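Local coordinates for cytochrome P450 reductase (Amycolatopsis methanolica 239, PDB 5OGX), which transfers electrons from NADH through FAD and a [2Fe-2S] cluster to the cytochrome P450 GcoA, which O-demethylates lignin-derived aromatics such as guaiacol, at residues G30-N35 and L194-L199. Numbering follows the deposited sequence.
Sequences GVWMPN and LGDFHL. With NA (sodium ion), chain D.
At the interface between the [2Fe-2S] ferredoxin domain, a beta-grasp fold, and the FAD-binding domain, beside the cluster pocket, Asp196 reaches across to Trp32 and Asn35 and illustrates how a carboxylate can supply two of the direct bonds between domains. Its two oxygens divide the work. OD1 takes the indole N-H of Trp32 on its syn side (NE1 to OD1 2.9 Å), lying almost in the ring plane at the indole edge, with ring and carboxylate turned 54° apart. OD2 accepts the backbone N-H of Asn35 (N to OD2 2.9 Å), which approaches from well above the carboxylate plane along a fairly straight path of 160° at the hydrogen. With CG anti to the backbone N (chi1 -180°), the indole of Trp32 extends toward Asp196, and the turn at chi2 brings its NE1 edge to OD1.

Asn35, which touches the cluster, returns a bond through its side chain: OD1 accepts Gly195 N at 2.9 Å, with the donor tilted from the carbonyl plane. Its ND2 bonds Met33 O at 3.0 Å and also donates to a water; with both ends engaged, the amide's rotation is fixed. That water gives a hydrogen to Gly195 O at 2.9 Å and weakly accepts from Trp32 NE1, adding a water-mediated bridge to the direct bonds. In the same loop, Met33 SD and Pro34 O bind a sodium ion, while Arg95 makes a cation-pi contact with the Trp32 ring. Replacing Asp196 by an alanine removes both oxygens and would probably leave Asn35 N without its acceptor and Trp32 NE1 with just its weak water bond among the partners described. The contact joins the cluster-binding loop of a plant-type [2Fe-2S] domain to the loop leaving strand 187-194 of the six-stranded antiparallel FAD-binding barrel, a domain pairing found in oxygenase reductases of this family.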
loop_
_atom_site.group_PDB
_atom_site.type_symbol
_atom_site.label_atom_id
_atom_site.label_comp_id
_atom_site.label_asym_id
_atom_site.label_seq_id
_atom_site.Cartn_x
_atom_site.Cartn_y
_atom_site.Cartn_z
ATOM N N GLY A 30 7.057 13.731 10.643
ATOM C CA GLY A 30 7.376 12.468 11.281
ATOM C C GLY A 30 6.401 12.047 12.356
ATOM O O GLY A 30 6.762 11.247 13.223
ATOM N N VAL A 31 5.179 12.587 12.336
ATOM C CA VAL A 31 4.154 12.315 13.342
ATOM C C VAL A 31 3.131 11.403 12.683
ATOM O O VAL A 31 2.473 11.807 11.717
ATOM C CB VAL A 31 3.483 13.603 13.840
ATOM C CG1 VAL A 31 2.308 13.262 14.756
ATOM C CG2 VAL A 31 4.498 14.513 14.525
ATOM N N TRP A 32 3.001 10.180 13.190
ATOM C CA TRP A 32 2.189 9.182 12.504
ATOM C C TRP A 32 0.708 9.334 12.818
ATOM O O TRP A 32 0.311 9.629 13.950
ATOM C CB TRP A 32 2.618 7.768 12.883
ATOM C CG TRP A 32 1.776 6.745 12.164
ATOM C CD1 TRP A 32 1.863 6.384 10.845
ATOM C CD2 TRP A 32 0.703 5.991 12.722
ATOM N NE1 TRP A 32 0.907 5.426 10.550
ATOM C CE2 TRP A 32 0.190 5.163 11.696
ATOM C CE3 TRP A 32 0.133 5.919 14.009
ATOM C CZ2 TRP A 32 -0.884 4.293 11.901
ATOM C CZ3 TRP A 32 -0.921 5.043 14.217
ATOM C CH2 TRP A 32 -1.417 4.235 13.170
ATOM N N MET A 33 -0.108 9.094 11.808
ATOM C CA MET A 33 -1.499 8.742 12.033
ATOM C C MET A 33 -1.932 7.847 10.887
ATOM O O MET A 33 -1.295 7.844 9.827
ATOM C CB MET A 33 -2.386 9.985 12.122
ATOM C CG MET A 33 -2.265 10.859 10.896
ATOM S SD MET A 33 -3.588 12.091 10.878
ATOM C CE MET A 33 -3.597 12.637 12.600
ATOM N N PRO A 34 -2.987 7.055 11.074
ATOM C CA PRO A 34 -3.336 6.048 10.061
ATOM C C PRO A 34 -3.657 6.670 8.716
ATOM O O PRO A 34 -4.261 7.739 8.624
ATOM C CB PRO A 34 -4.569 5.347 10.645
ATOM C CG PRO A 34 -4.625 5.723 12.078
ATOM C CD PRO A 34 -3.812 6.955 12.289
ATOM N N ASN A 35 -3.226 5.999 7.668
ATOM C CA ASN A 35 -3.416 6.451 6.331
ATOM C C ASN A 35 -3.226 5.300 5.348
ATOM O O ASN A 35 -2.373 4.528 5.539
ATOM C CB ASN A 35 -2.477 7.598 6.016
ATOM C CG ASN A 35 -1.045 7.193 5.961
ATOM O OD1 ASN A 35 -0.512 6.985 4.927
ATOM N ND2 ASN A 35 -0.431 7.143 7.079
ATOM N N LEU A 194 4.278 6.577 2.152
ATOM C CA LEU A 194 2.939 6.653 2.711
ATOM C C LEU A 194 2.461 5.240 3.012
ATOM O O LEU A 194 3.011 4.267 2.495
ATOM C CB LEU A 194 1.964 7.330 1.738
ATOM C CG LEU A 194 2.296 8.798 1.448
ATOM C CD1 LEU A 194 1.920 9.144 0.017
ATOM C CD2 LEU A 194 1.558 9.700 2.424
ATOM N N GLY A 195 1.411 5.136 3.822
ATOM C CA GLY A 195 0.709 3.871 3.946
ATOM C C GLY A 195 1.033 3.115 5.229
ATOM O O GLY A 195 2.065 3.316 5.870
ATOM N N ASP A 196 0.113 2.206 5.586
ATOM C CA ASP A 196 0.186 1.407 6.802
ATOM C C ASP A 196 0.304 -0.090 6.532
ATOM O O ASP A 196 0.207 -0.888 7.471
ATOM C CB ASP A 196 -1.062 1.631 7.658
ATOM C CG ASP A 196 -1.075 2.962 8.319
ATOM O OD1 ASP A 196 0.029 3.525 8.519
ATOM O OD2 ASP A 196 -2.197 3.421 8.650
ATOM N N PHE A 197 0.487 -0.496 5.282
ATOM C CA PHE A 197 0.480 -1.916 4.926
ATOM C C PHE A 197 1.886 -2.484 5.111
ATOM O O PHE A 197 2.619 -2.728 4.152
ATOM C CB PHE A 197 -0.004 -2.066 3.485
ATOM C CG PHE A 197 -0.297 -3.490 3.055
ATOM C CD1 PHE A 197 -1.268 -4.257 3.688
ATOM C CD2 PHE A 197 0.346 -4.011 1.946
ATOM C CE1 PHE A 197 -1.568 -5.549 3.241
ATOM C CE2 PHE A 197 0.065 -5.302 1.491
ATOM C CZ PHE A 197 -0.895 -6.070 2.142
ATOM N N HIS A 198 2.271 -2.704 6.370
ATOM C CA HIS A 198 3.626 -3.178 6.641
ATOM C C HIS A 198 3.629 -3.999 7.920
ATOM O O HIS A 198 2.675 -3.976 8.692
ATOM C CB HIS A 198 4.621 -2.010 6.726
ATOM C CG HIS A 198 4.279 -0.997 7.778
ATOM N ND1 HIS A 198 4.505 -1.217 9.121
ATOM C CD2 HIS A 198 3.727 0.238 7.683
ATOM C CE1 HIS A 198 4.104 -0.159 9.811
ATOM N NE2 HIS A 198 3.622 0.738 8.964
ATOM N N LEU A 199 4.740 -4.713 8.145
ATOM C CA LEU A 199 4.877 -5.552 9.320
ATOM C C LEU A 199 4.921 -4.716 10.599
ATOM O O LEU A 199 5.396 -3.578 10.595
ATOM C CB LEU A 199 6.170 -6.369 9.230
ATOM C CG LEU A 199 6.153 -7.431 8.128
ATOM C CD1 LEU A 199 7.558 -7.939 7.802
ATOM C CD2 LEU A 199 5.275 -8.580 8.566
HETATM NA NA NA D . -5.305 9.930 10.334
HETATM O O HOH W 1 2.227 5.655 7.512
#